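Local coordinates for protein N-acylethanolamine-hydrolyzing acid amidase subunit beta (Caenorhabditis elegans, PDB 6DY3) that forms the beta subunit of a self-cleaving heterodimeric amidase that probably hydrolyses fatty acid amides such as N-palmitoylethanolamine to ethanolamine and free fatty acids, at residues G16-Y21 against V202-N207; I32-V37 against G46-L51; G40-S45 against Q59-Y64; F211-V216 against D224-S229. One frame throughout, in Å; residues are numbered along the deposited sequence.

Contact 1: residues G16-Y21 against V202-N207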
loop_
_atom_site.group_PDB
_atom_site.type_symbol
_atom_site.label_atom_id
_atom_site.label_comp_id
_atom_site.label_asym_id
_atom_site.label_seq_id
_atom_site.Cartn_x
_atom_site.Cartn_y
_atom_site.Cartn_z
ATOM N N GLY B 16 -4.816 -9.731 -5.265
ATOM C CA GLY B 16 -5.956 -8.847 -5.110
ATOM C C GLY B 16 -5.793 -7.994 -3.867
ATOM O O GLY B 16 -5.254 -8.448 -2.856
ATOM N N ARG B 17 -6.287 -6.762 -3.933
ATOM C CA ARG B 17 -6.073 -5.823 -2.843
ATOM C C ARG B 17 -7.224 -4.833 -2.769
ATOM O O ARG B 17 -7.529 -4.154 -3.752
ATOM C CB ARG B 17 -4.745 -5.077 -3.026
ATOM C CG ARG B 17 -4.176 -4.517 -1.730
ATOM C CD ARG B 17 -4.605 -3.090 -1.485
ATOM N NE ARG B 17 -4.575 -2.772 -0.064
ATOM C CZ ARG B 17 -3.511 -2.343 0.600
ATOM N NH1 ARG B 17 -2.362 -2.157 -0.024
ATOM N NH2 ARG B 17 -3.610 -2.090 1.897
ATOM N N ASN B 18 -7.836 -4.737 -1.595
ATOM C CA ASN B 18 -8.787 -3.683 -1.280
ATOM C C ASN B 18 -8.148 -2.747 -0.269
ATOM O O ASN B 18 -7.494 -3.199 0.672
ATOM C CB ASN B 18 -10.083 -4.253 -0.705
ATOM C CG ASN B 18 -11.038 -4.743 -1.773
ATOM O OD1 ASN B 18 -10.694 -4.804 -2.953
ATOM N ND2 ASN B 18 -12.248 -5.103 -1.362
ATOM N N LEU B 19 -8.314 -1.445 -0.480
ATOM C CA LEU B 19 -7.801 -0.431 0.436
ATOM C C LEU B 19 -8.980 0.196 1.173
ATOM O O LEU B 19 -9.823 0.855 0.556
ATOM C CB LEU B 19 -7.004 0.631 -0.311
ATOM C CG LEU B 19 -6.346 1.636 0.636
ATOM C CD1 LEU B 19 -4.950 1.157 0.989
ATOM C CD2 LEU B 19 -6.325 3.033 0.034
ATOM N N ASP B 20 -9.043 -0.013 2.485
ATOM C CA ASP B 20 -10.053 0.612 3.328
ATOM C C ASP B 20 -9.427 1.773 4.093
ATOM O O ASP B 20 -8.384 1.618 4.737
ATOM C CB ASP B 20 -10.668 -0.403 4.294
ATOM C CG ASP B 20 -11.368 -1.562 3.570
ATOM O OD1 ASP B 20 -11.392 -2.684 4.118
ATOM O OD2 ASP B 20 -11.892 -1.358 2.454
ATOM N N TYR B 21 -10.073 2.930 4.023
ATOM C CA TYR B 21 -9.531 4.176 4.540
ATOM C C TYR B 21 -10.670 4.948 5.177
ATOM O O TYR B 21 -11.718 5.126 4.550
ATOM C CB TYR B 21 -8.901 4.987 3.407
ATOM C CG TYR B 21 -7.817 5.958 3.800
ATOM C CD1 TYR B 21 -6.510 5.529 4.003
ATOM C CD2 TYR B 21 -8.092 7.317 3.922
ATOM C CE1 TYR B 21 -5.514 6.418 4.338
ATOM C CE2 TYR B 21 -7.095 8.222 4.259
ATOM C CZ TYR B 21 -5.810 7.767 4.463
ATOM O OH TYR B 21 -4.824 8.670 4.794
ATOM N N VAL B 202 -19.447 -8.344 -0.232
ATOM C CA VAL B 202 -19.641 -7.650 1.028
ATOM C C VAL B 202 -19.356 -8.641 2.157
ATOM O O VAL B 202 -19.800 -9.788 2.090
ATOM C CB VAL B 202 -21.066 -7.070 1.135
ATOM C CG1 VAL B 202 -21.275 -6.395 2.478
ATOM C CG2 VAL B 202 -21.317 -6.089 0.009
ATOM N N PRO B 203 -18.616 -8.216 3.199
ATOM C CA PRO B 203 -18.060 -6.893 3.499
ATOM C C PRO B 203 -16.585 -6.704 3.119
ATOM O O PRO B 203 -15.970 -5.749 3.606
ATOM C CB PRO B 203 -18.218 -6.799 5.013
ATOM C CG PRO B 203 -18.145 -8.233 5.495
ATOM C CD PRO B 203 -18.320 -9.150 4.295
ATOM N N VAL B 204 -16.019 -7.593 2.295
ATOM C CA VAL B 204 -14.680 -7.346 1.754
ATOM C C VAL B 204 -14.655 -5.978 1.082
ATOM O O VAL B 204 -13.749 -5.164 1.300
ATOM C CB VAL B 204 -14.267 -8.461 0.775
ATOM C CG1 VAL B 204 -12.794 -8.320 0.391
ATOM C CG2 VAL B 204 -14.535 -9.841 1.361
ATOM N N ARG B 205 -15.653 -5.716 0.242
ATOM C CA ARG B 205 -16.010 -4.361 -0.148
ATOM C C ARG B 205 -16.982 -3.817 0.889
ATOM O O ARG B 205 -17.915 -4.514 1.294
ATOM C CB ARG B 205 -16.639 -4.353 -1.545
ATOM C CG ARG B 205 -17.490 -3.132 -1.853
ATOM C CD ARG B 205 -18.035 -3.186 -3.272
ATOM N NE ARG B 205 -19.002 -4.268 -3.461
ATOM C CZ ARG B 205 -20.321 -4.136 -3.338
ATOM N NH1 ARG B 205 -20.855 -2.966 -3.021
ATOM N NH2 ARG B 205 -21.110 -5.183 -3.536
ATOM N N ASN B 206 -16.763 -2.576 1.319
ATOM C CA ASN B 206 -17.568 -1.992 2.384
ATOM C C ASN B 206 -17.564 -0.473 2.236
ATOM O O ASN B 206 -17.017 0.076 1.277
ATOM C CB ASN B 206 -17.054 -2.430 3.754
ATOM C CG ASN B 206 -15.601 -2.115 3.943
ATOM O OD1 ASN B 206 -15.238 -0.951 4.121
ATOM N ND2 ASN B 206 -14.750 -3.144 3.902
ATOM N N ASN B 207 -18.197 0.207 3.195
ATOM C CA ASN B 207 -18.366 1.656 3.101
ATOM C C ASN B 207 -17.032 2.396 3.099
ATOM O O ASN B 207 -16.950 3.518 2.584
ATOM C CB ASN B 207 -19.234 2.157 4.256
ATOM C CG ASN B 207 -20.680 1.731 4.128
ATOM O OD1 ASN B 207 -21.199 1.591 3.019
ATOM N ND2 ASN B 207 -21.343 1.522 5.265
HETATM O O HOH W 1 -11.447 -4.961 2.659
#
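The carboxamide of N18 points at V204, with V204 O in the plane of the amide while the amide nitrogen stands above the plane of that carbonyl. N18 ND2 donates over 3.1 Å to V204 O, and the same nitrogen also binds L199 O; N18 OD1 pairs with S212 OG. An amide suits this buried spot because it offers both a donor and an acceptor. The second flat pair, the D20 carboxylate and the N206 amide, is turned 60° apart, and the bond from N206 ND2 to D20 OD1 is weak at 3.4 Å. N206 ND2 has a firmer acceptor in its own loop, P203 O at 2.9 Å, which lies in the plane of its amide. A water bridges the segments, donating to D20 OD1 and V204 O. Within the strand, L19 CD1 lies 3.6 Å above one face of the R17 guanidinium, toward its margin. D20 OD1 also accepts from the terminal amine of C1, the probable nucleophile, and forms a salt bridge with R174, while D20 OD2 binds T209. Such a buried aspartate holding the amino group of the first residue is consistent with the active site of an N-terminal nucleophile (Ntn) hydrolase.

Contact 2: residues I32-V37 against G46-L51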
loop_
_atom_site.group_PDB
_atom_site.type_symbol
_atom_site.label_atom_id
_atom_site.label_comp_id
_atom_site.label_asym_id
_atom_site.label_seq_id
_atom_site.Cartn_x
_atom_site.Cartn_y
_atom_site.Cartn_z
ATOM N N ILE B 32 -4.466 7.635 -7.791
ATOM C CA ILE B 32 -3.833 7.627 -9.105
ATOM C C ILE B 32 -3.025 6.347 -9.280
ATOM O O ILE B 32 -2.596 5.717 -8.309
ATOM C CB ILE B 32 -2.935 8.873 -9.304
ATOM C CG1 ILE B 32 -1.834 8.907 -8.239
ATOM C CG2 ILE B 32 -3.772 10.150 -9.268
ATOM C CD1 ILE B 32 -0.801 9.990 -8.449
ATOM N N HIS B 33 -2.847 5.950 -10.534
ATOM C CA HIS B 33 -1.934 4.881 -10.903
ATOM C C HIS B 33 -0.703 5.500 -11.551
ATOM O O HIS B 33 -0.816 6.434 -12.349
ATOM C CB HIS B 33 -2.602 3.884 -11.860
ATOM C CG HIS B 33 -1.687 2.800 -12.332
ATOM N ND1 HIS B 33 -0.803 2.978 -13.371
ATOM C CD2 HIS B 33 -1.512 1.525 -11.906
ATOM C CE1 HIS B 33 -0.121 1.864 -13.568
ATOM N NE2 HIS B 33 -0.532 0.966 -12.690
ATOM N N VAL B 34 0.472 4.995 -11.191
ATOM C CA VAL B 34 1.737 5.602 -11.583
ATOM C C VAL B 34 2.640 4.543 -12.195
ATOM O O VAL B 34 2.750 3.427 -11.676
ATOM C CB VAL B 34 2.432 6.277 -10.384
ATOM C CG1 VAL B 34 3.855 6.663 -10.743
ATOM C CG2 VAL B 34 1.638 7.500 -9.938
ATOM N N ASP B 35 3.280 4.894 -13.309
ATOM C CA ASP B 35 4.371 4.117 -13.881
ATOM C C ASP B 35 5.669 4.887 -13.664
ATOM O O ASP B 35 5.809 6.018 -14.140
ATOM C CB ASP B 35 4.147 3.860 -15.371
ATOM C CG ASP B 35 3.301 2.620 -15.639
ATOM O OD1 ASP B 35 2.674 2.551 -16.719
ATOM O OD2 ASP B 35 3.255 1.717 -14.776
ATOM N N PHE B 36 6.603 4.282 -12.931
ATOM C CA PHE B 36 7.915 4.877 -12.695
ATOM C C PHE B 36 8.838 4.432 -13.822
ATOM O O PHE B 36 9.202 3.254 -13.907
ATOM C CB PHE B 36 8.465 4.470 -11.330
ATOM C CG PHE B 36 7.694 5.034 -10.166
ATOM C CD1 PHE B 36 6.591 4.372 -9.660
ATOM C CD2 PHE B 36 8.079 6.227 -9.577
ATOM C CE1 PHE B 36 5.887 4.888 -8.588
ATOM C CE2 PHE B 36 7.373 6.750 -8.500
ATOM C CZ PHE B 36 6.276 6.078 -8.008
ATOM N N VAL B 37 9.218 5.373 -14.680
ATOM C CA VAL B 37 9.954 5.063 -15.900
ATOM C C VAL B 37 11.366 5.621 -15.805
ATOM O O VAL B 37 11.607 6.673 -15.202
ATOM C CB VAL B 37 9.223 5.616 -17.141
ATOM C CG1 VAL B 37 7.877 4.921 -17.310
ATOM C CG2 VAL B 37 9.031 7.119 -17.028
ATOM N N GLY B 46 2.767 1.545 -9.350
ATOM C CA GLY B 46 2.134 1.568 -8.051
ATOM C C GLY B 46 0.884 2.413 -8.047
ATOM O O GLY B 46 0.651 3.230 -8.944
ATOM N N LEU B 47 0.061 2.171 -7.037
ATOM C CA LEU B 47 -1.052 3.044 -6.709
ATOM C C LEU B 47 -0.617 3.964 -5.577
ATOM O O LEU B 47 0.150 3.566 -4.695
ATOM C CB LEU B 47 -2.281 2.233 -6.304
ATOM C CG LEU B 47 -2.995 1.473 -7.428
ATOM C CD1 LEU B 47 -3.963 0.442 -6.857
ATOM C CD2 LEU B 47 -3.734 2.434 -8.340
ATOM N N THR B 48 -1.040 5.216 -5.645
ATOM C CA THR B 48 -0.742 6.150 -4.574
ATOM C C THR B 48 -1.760 7.279 -4.654
ATOM O O THR B 48 -2.761 7.186 -5.376
ATOM C CB THR B 48 0.707 6.651 -4.655
ATOM O OG1 THR B 48 1.002 7.443 -3.498
ATOM C CG2 THR B 48 0.939 7.481 -5.921
ATOM N N PHE B 49 -1.494 8.359 -3.932
ATOM C CA PHE B 49 -2.420 9.474 -3.856
ATOM C C PHE B 49 -1.639 10.770 -3.972
ATOM O O PHE B 49 -0.473 10.844 -3.583
ATOM C CB PHE B 49 -3.214 9.419 -2.550
ATOM C CG PHE B 49 -3.599 8.022 -2.146
ATOM C CD1 PHE B 49 -2.726 7.232 -1.412
ATOM C CD2 PHE B 49 -4.824 7.491 -2.514
ATOM C CE1 PHE B 49 -3.068 5.947 -1.044
ATOM C CE2 PHE B 49 -5.175 6.200 -2.145
ATOM C CZ PHE B 49 -4.293 5.429 -1.409
ATOM N N ALA B 50 -2.285 11.790 -4.529
ATOM C CA ALA B 50 -1.643 13.091 -4.649
ATOM C C ALA B 50 -1.123 13.538 -3.291
ATOM O O ALA B 50 -1.849 13.490 -2.296
ATOM C CB ALA B 50 -2.633 14.113 -5.207
ATOM N N LEU B 51 0.141 13.977 -3.269
ATOM C CA LEU B 51 0.882 14.378 -2.070
ATOM C C LEU B 51 1.715 13.238 -1.494
ATOM O O LEU B 51 2.653 13.485 -0.728
ATOM C CB LEU B 51 -0.027 14.929 -0.964
ATOM C CG LEU B 51 -0.769 16.233 -1.263
ATOM C CD1 LEU B 51 -1.685 16.591 -0.100
ATOM C CD2 LEU B 51 0.202 17.372 -1.549
#
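I32 lies beside T48, the two side chains pointing the same way from neighbouring antiparallel strands. From its CB the longer branch goes to CG1, which sits between the backbone N and the carbonyl carbon (chi1 60°), a rotation that carries it toward T48: I32 CG1 is 3.5 Å from T48 O and 3.9 Å from the methyl T48 CG2. At the tip, I32 CD1 reaches the same T48 CG2 at 4.0 Å. T48 combines this apolar branch with a hydroxyl that has two carbonyl partners, Y52 O and G54 O, which must share its single proton; threonine thus serves both the packing and the chain after the strand. V34 CG2 meets the same methyl, 4.1 Å from T48 CG2, crossing T48 at a slant.

The backbones form a beta hairpin whose segments 32-37 and 46-49 run at 127° to each other and pair I32 with T48 and V34 with G46 through hydrogen-bonded pairs; H33 and L47 make the non-hydrogen-bonded pair between them. The sheet does not stop at I32-V37, because a strand of the alpha subunit pairs with it in parallel. Beta-branched I32, V34 and T48 suit such extended backbone.

On the opposite face, L47 CD2 lies near the plane of the H33 ring, at its edge, and 4.0 Å from H33 CB. G46 O stands over one face of that imidazole, away from the ring centre. G46 has no side chain, leaving that face low beside the F36 ring. H33 also meets F226 edge-to-face, and its ring touches that of H16 of the alpha subunit.

Contact 3: residues G40-S45 against Q59-Y64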
loop_
_atom_site.group_PDB
_atom_site.type_symbol
_atom_site.label_atom_id
_atom_site.label_comp_id
_atom_site.label_asym_id
_atom_site.label_seq_id
_atom_site.Cartn_x
_atom_site.Cartn_y
_atom_site.Cartn_z
ATOM N N GLY B 40 13.174 5.343 -20.653
ATOM C CA GLY B 40 12.067 4.911 -21.481
ATOM C C GLY B 40 11.486 3.562 -21.132
ATOM O O GLY B 40 10.666 3.046 -21.897
ATOM N N THR B 41 11.871 2.978 -20.001
ATOM C CA THR B 41 11.394 1.666 -19.582
ATOM C C THR B 41 10.726 1.771 -18.218
ATOM O O THR B 41 11.216 2.474 -17.329
ATOM C CB THR B 41 12.546 0.656 -19.521
ATOM O OG1 THR B 41 13.226 0.631 -20.782
ATOM C CG2 THR B 41 12.024 -0.742 -19.207
ATOM N N ILE B 42 9.601 1.075 -18.061
ATOM C CA ILE B 42 8.903 1.050 -16.781
ATOM C C ILE B 42 9.721 0.229 -15.794
ATOM O O ILE B 42 9.919 -0.977 -15.980
ATOM C CB ILE B 42 7.482 0.488 -16.933
ATOM C CG1 ILE B 42 6.626 1.434 -17.782
ATOM C CG2 ILE B 42 6.835 0.283 -15.556
ATOM C CD1 ILE B 42 5.215 0.950 -18.031
ATOM N N GLN B 43 10.191 0.882 -14.731
ATOM C CA GLN B 43 10.918 0.179 -13.680
ATOM C C GLN B 43 9.958 -0.523 -12.731
ATOM O O GLN B 43 10.150 -1.695 -12.393
ATOM C CB GLN B 43 11.806 1.162 -12.917
ATOM C CG GLN B 43 12.753 1.943 -13.807
ATOM C CD GLN B 43 13.604 1.041 -14.666
ATOM O OE1 GLN B 43 14.401 0.257 -14.156
ATOM N NE2 GLN B 43 13.423 1.126 -15.978
ATOM N N TYR B 44 8.927 0.186 -12.287
ATOM C CA TYR B 44 7.918 -0.378 -11.407
ATOM C C TYR B 44 6.718 0.551 -11.442
ATOM O O TYR B 44 6.820 1.710 -11.850
ATOM C CB TYR B 44 8.437 -0.557 -9.971
ATOM C CG TYR B 44 9.029 0.700 -9.368
ATOM C CD1 TYR B 44 8.262 1.545 -8.586
ATOM C CD2 TYR B 44 10.353 1.047 -9.597
ATOM C CE1 TYR B 44 8.797 2.689 -8.045
ATOM C CE2 TYR B 44 10.896 2.194 -9.055
ATOM C CZ TYR B 44 10.112 3.012 -8.284
ATOM O OH TYR B 44 10.639 4.160 -7.740
ATOM N N SER B 45 5.575 0.010 -11.046
ATOM C CA SER B 45 4.321 0.744 -11.013
ATOM C C SER B 45 3.749 0.690 -9.604
ATOM O O SER B 45 4.187 -0.097 -8.758
ATOM C CB SER B 45 3.316 0.171 -12.021
ATOM O OG SER B 45 3.888 0.082 -13.314
ATOM N N GLN B 59 3.972 -2.925 -8.104
ATOM C CA GLN B 59 4.309 -4.070 -8.934
ATOM C C GLN B 59 5.629 -3.830 -9.653
ATOM O O GLN B 59 5.865 -2.750 -10.203
ATOM C CB GLN B 59 3.207 -4.341 -9.965
ATOM C CG GLN B 59 3.466 -5.545 -10.849
ATOM C CD GLN B 59 2.454 -5.665 -11.967
ATOM O OE1 GLN B 59 1.675 -6.616 -12.009
ATOM N NE2 GLN B 59 2.468 -4.706 -12.891
ATOM N N ARG B 60 6.481 -4.853 -9.651
ATOM C CA ARG B 60 7.647 -4.887 -10.521
ATOM C C ARG B 60 7.260 -5.713 -11.745
ATOM O O ARG B 60 7.283 -6.951 -11.680
ATOM C CB ARG B 60 8.840 -5.510 -9.797
ATOM C CG ARG B 60 10.107 -5.620 -10.620
ATOM C CD ARG B 60 10.950 -4.367 -10.526
ATOM N NE ARG B 60 12.340 -4.616 -10.902
ATOM C CZ ARG B 60 13.295 -3.694 -10.887
ATOM N NH1 ARG B 60 13.021 -2.450 -10.513
ATOM N NH2 ARG B 60 14.531 -4.014 -11.248
ATOM N N PRO B 61 6.906 -5.097 -12.873
ATOM C CA PRO B 61 6.255 -5.855 -13.950
ATOM C C PRO B 61 7.062 -7.076 -14.366
ATOM O O PRO B 61 8.281 -7.015 -14.540
ATOM C CB PRO B 61 6.129 -4.831 -15.083
ATOM C CG PRO B 61 7.102 -3.749 -14.741
ATOM C CD PRO B 61 7.153 -3.699 -13.257
ATOM N N GLY B 62 6.369 -8.205 -14.495
ATOM C CA GLY B 62 6.991 -9.451 -14.873
ATOM C C GLY B 62 7.660 -10.209 -13.747
ATOM O O GLY B 62 8.036 -11.369 -13.945
ATOM N N GLU B 63 7.818 -9.608 -12.569
ATOM C CA GLU B 63 8.611 -10.215 -11.504
ATOM C C GLU B 63 7.802 -10.436 -10.234
ATOM O O GLU B 63 7.698 -11.577 -9.774
ATOM C CB GLU B 63 9.849 -9.353 -11.231
ATOM C CG GLU B 63 10.749 -9.185 -12.457
ATOM C CD GLU B 63 11.444 -10.485 -12.874
ATOM O OE1 GLU B 63 11.370 -11.483 -12.125
ATOM O OE2 GLU B 63 12.065 -10.508 -13.960
ATOM N N TYR B 64 7.246 -9.387 -9.634
ATOM C CA TYR B 64 6.486 -9.559 -8.405
ATOM C C TYR B 64 5.614 -8.335 -8.165
ATOM O O TYR B 64 5.832 -7.265 -8.741
ATOM C CB TYR B 64 7.405 -9.778 -7.201
ATOM C CG TYR B 64 8.302 -8.599 -6.903
ATOM C CD1 TYR B 64 7.939 -7.651 -5.955
ATOM C CD2 TYR B 64 9.508 -8.430 -7.565
ATOM C CE1 TYR B 64 8.751 -6.575 -5.672
ATOM C CE2 TYR B 64 10.327 -7.354 -7.286
ATOM C CZ TYR B 64 9.943 -6.430 -6.341
ATOM O OH TYR B 64 10.757 -5.358 -6.064
#
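A beta hairpin of strands 41-49 and 57-60 has here a single hydrogen-bonded antiparallel pair, S45 with Q59; Y44 and R60 still lie close, and past them the chains part. S45 N donates to Q59 O at 2.9 Å, nearly straight, and Q59 N returns the bond to S45 O. Next to this pair Y44 CB lies 3.4 Å from Q59 O. The tyrosine ring leaves at chi1 53°, between the backbone N and the carbonyl carbon, and heads away to helix 92-102, where its hydroxyl bonds to E101 and R97.

Each segment carries a classic beta bulge, formed with a different neighbour: Q43 and Y44 against F36 of strand 31-38, E63 and Y64, where strand 64-70 starts, against R60. R60 CD comes within 3.4 Å of Q43 O, because the arginine chain, extended at chi1, bends at chi2 (88°). No hydrogen bond joins the guanidinium to Q43 O; R60 NH1 makes weak bonds with L100 O and E101 O instead, while R60 CD makes the nearest approach to Q43 O. P61 CD packs on the backbone at 3.9 Å from Y44 CA, and P61 CG meets I42 CG2 at 4.1 Å, the two side chains set at an angle.

P61 and G62 are the central residues of a type II turn, for which the fixed phi of proline and the positive phi tolerated by glycine are apt. Closing the turn, R60 O accepts from both E63 N and Y64 N, and R60 CB rests 3.4 Å above one face of the Y64 ring.

Contact 4: residues F211-V216 against D224-S229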
loop_
_atom_site.group_PDB
_atom_site.type_symbol
_atom_site.label_atom_id
_atom_site.label_comp_id
_atom_site.label_asym_id
_atom_site.label_seq_id
_atom_site.Cartn_x
_atom_site.Cartn_y
_atom_site.Cartn_z
ATOM N N PHE B 211 -10.522 1.794 -3.065
ATOM C CA PHE B 211 -10.353 1.158 -4.361
ATOM C C PHE B 211 -10.169 -0.340 -4.194
ATOM O O PHE B 211 -9.819 -0.838 -3.123
ATOM C CB PHE B 211 -9.165 1.738 -5.147
ATOM C CG PHE B 211 -7.818 1.507 -4.507
ATOM C CD1 PHE B 211 -7.203 0.267 -4.565
ATOM C CD2 PHE B 211 -7.139 2.553 -3.911
ATOM C CE1 PHE B 211 -5.968 0.068 -3.997
ATOM C CE2 PHE B 211 -5.895 2.358 -3.349
ATOM C CZ PHE B 211 -5.308 1.118 -3.394
ATOM N N SER B 212 -10.405 -1.045 -5.294
ATOM C CA SER B 212 -10.103 -2.461 -5.436
ATOM C C SER B 212 -9.182 -2.612 -6.638
ATOM O O SER B 212 -9.389 -1.956 -7.662
ATOM C CB SER B 212 -11.372 -3.296 -5.644
ATOM O OG SER B 212 -12.242 -3.245 -4.533
ATOM N N THR B 213 -8.169 -3.472 -6.519
ATOM C CA THR B 213 -7.197 -3.654 -7.585
ATOM C C THR B 213 -6.805 -5.120 -7.683
ATOM O O THR B 213 -6.908 -5.885 -6.720
ATOM C CB THR B 213 -5.946 -2.783 -7.367
ATOM O OG1 THR B 213 -5.124 -2.806 -8.540
ATOM C CG2 THR B 213 -5.141 -3.275 -6.187
ATOM N N VAL B 214 -6.369 -5.505 -8.878
ATOM C CA VAL B 214 -5.860 -6.842 -9.141
ATOM C C VAL B 214 -4.529 -6.700 -9.860
ATOM O O VAL B 214 -4.380 -5.858 -10.754
ATOM C CB VAL B 214 -6.845 -7.687 -9.979
ATOM C CG1 VAL B 214 -6.274 -9.078 -10.229
ATOM C CG2 VAL B 214 -8.208 -7.778 -9.293
ATOM N N MET B 215 -3.567 -7.528 -9.474
ATOM C CA MET B 215 -2.239 -7.524 -10.070
ATOM C C MET B 215 -1.850 -8.956 -10.386
ATOM O O MET B 215 -1.995 -9.844 -9.540
ATOM C CB MET B 215 -1.209 -6.888 -9.134
ATOM C CG MET B 215 -1.382 -5.391 -8.953
ATOM S SD MET B 215 -0.182 -4.699 -7.795
ATOM C CE MET B 215 -0.730 -5.427 -6.252
ATOM N N VAL B 216 -1.390 -9.182 -11.611
ATOM C CA VAL B 216 -0.852 -10.474 -12.019
ATOM C C VAL B 216 0.547 -10.225 -12.566
ATOM O O VAL B 216 0.709 -10.041 -13.779
ATOM C CB VAL B 216 -1.748 -11.158 -13.061
ATOM C CG1 VAL B 216 -1.336 -12.615 -13.228
ATOM C CG2 VAL B 216 -3.222 -11.040 -12.675
ATOM N N ASP B 224 0.474 -3.399 -18.514
ATOM C CA ASP B 224 -0.734 -2.950 -19.198
ATOM C C ASP B 224 -1.978 -3.332 -18.410
ATOM O O ASP B 224 -2.935 -2.552 -18.327
ATOM C CB ASP B 224 -0.789 -3.534 -20.609
ATOM C CG ASP B 224 0.302 -2.985 -21.515
ATOM O OD1 ASP B 224 1.032 -2.072 -21.080
ATOM O OD2 ASP B 224 0.428 -3.462 -22.665
ATOM N N TYR B 225 -1.986 -4.531 -17.829
ATOM C CA TYR B 225 -3.130 -4.972 -17.040
ATOM C C TYR B 225 -3.315 -4.105 -15.799
ATOM O O TYR B 225 -4.412 -3.594 -15.540
ATOM C CB TYR B 225 -2.951 -6.438 -16.644
ATOM C CG TYR B 225 -4.058 -6.940 -15.762
ATOM C CD1 TYR B 225 -5.275 -7.333 -16.301
ATOM C CD2 TYR B 225 -3.896 -6.997 -14.382
ATOM C CE1 TYR B 225 -6.297 -7.785 -15.497
ATOM C CE2 TYR B 225 -4.915 -7.449 -13.565
ATOM C CZ TYR B 225 -6.116 -7.841 -14.130
ATOM O OH TYR B 225 -7.137 -8.287 -13.324
ATOM N N PHE B 226 -2.249 -3.940 -15.010
ATOM C CA PHE B 226 -2.333 -3.165 -13.778
ATOM C C PHE B 226 -2.801 -1.738 -14.033
ATOM O O PHE B 226 -3.439 -1.128 -13.166
ATOM C CB PHE B 226 -0.968 -3.167 -13.088
ATOM C CG PHE B 226 -0.950 -2.490 -11.746
ATOM C CD1 PHE B 226 0.213 -1.887 -11.287
ATOM C CD2 PHE B 226 -2.078 -2.476 -10.933
ATOM C CE1 PHE B 226 0.248 -1.267 -10.050
ATOM C CE2 PHE B 226 -2.055 -1.857 -9.697
ATOM C CZ PHE B 226 -0.889 -1.252 -9.251
ATOM N N ARG B 227 -2.490 -1.188 -15.209
ATOM C CA ARG B 227 -2.845 0.189 -15.540
ATOM C C ARG B 227 -4.345 0.388 -15.720
ATOM O O ARG B 227 -4.799 1.537 -15.759
ATOM C CB ARG B 227 -2.114 0.619 -16.818
ATOM C CG ARG B 227 -2.083 2.117 -17.044
ATOM C CD ARG B 227 -1.285 2.493 -18.292
ATOM N NE ARG B 227 0.097 2.011 -18.234
ATOM C CZ ARG B 227 0.586 0.992 -18.942
ATOM N NH1 ARG B 227 -0.185 0.326 -19.798
ATOM N NH2 ARG B 227 1.860 0.640 -18.800
ATOM N N GLN B 228 -5.119 -0.692 -15.835
ATOM C CA GLN B 228 -6.557 -0.599 -16.060
ATOM C C GLN B 228 -7.362 -1.498 -15.128
ATOM O O GLN B 228 -8.585 -1.588 -15.285
ATOM C CB GLN B 228 -6.886 -0.943 -17.517
ATOM C CG GLN B 228 -6.415 -2.329 -17.954
ATOM C CD GLN B 228 -7.345 -3.449 -17.524
ATOM O OE1 GLN B 228 -8.517 -3.488 -17.907
ATOM N NE2 GLN B 228 -6.831 -4.355 -16.701
ATOM N N SER B 229 -6.714 -2.167 -14.171
ATOM C CA SER B 229 -7.381 -3.132 -13.305
ATOM C C SER B 229 -7.922 -2.530 -12.010
ATOM O O SER B 229 -8.621 -3.228 -11.268
ATOM C CB SER B 229 -6.416 -4.274 -12.969
ATOM O OG SER B 229 -5.325 -3.796 -12.208
#
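Strand 209-215 of the five-stranded sheet is met here by the short helix 222-226 and the loop that follows it. M215 and F226 lie side by side and make a Met-aromatic contact: M215 SD sits 4.0 Å from the centroid of the F226 ring, 18° off its normal, with M215 CG over the same face. With chi2 extended (178°), CG and SD lie along the ring face. A flexible, polarisable methionine suits a flat ring. T213 OG1 comes in at the ring edge, in its plane, 3.4 Å from F226 CE2; the T213 hydroxyl also bonds to T230. The polar tie is S229 OG, which donates to V214 O over 2.7 Å in the carbonyl plane, a small hydroxyl satisfying a strand carbonyl. Y225 lies across V214, with Y225 OH 3.3 Å from V214 CG1 and Y225 CE2 4.1 Å from V216 CG2, while its hydroxyl bonds to E192. S229 CB lies over one face of the Y225 ring. F226 and M215 also touch Q59, and F226 touches S45, both of the seven-stranded sheet. Aromatic and aliphatic filling between two antiparallel sheets is characteristic of the Ntn-hydrolase sandwich core.

Contacts 2 and 3 belong to the seven-stranded antiparallel sheet, share strand 41-49 and have centres 13 Å apart; along the chain their segments alternate. Contacts 1 and 4 reach the five-stranded sheet through its neighbouring strands 13-20 and 209-215. The centres of contacts 1 and 4 are about 15 Å apart. Contact 4, centre to centre 13 Å from both contacts 2 and 3, lies between the sheets, and the salt bridge of R227 with D35 ties the segment after helix 222-226 to strand 31-38. Contact 1 encloses contacts 2 and 3 in sequence and closes before contact 4 opens; its centre is 25 Å from that of contact 3, across the chain's centre. The two sheets thus face one another, with the probable nucleophile near contact 1.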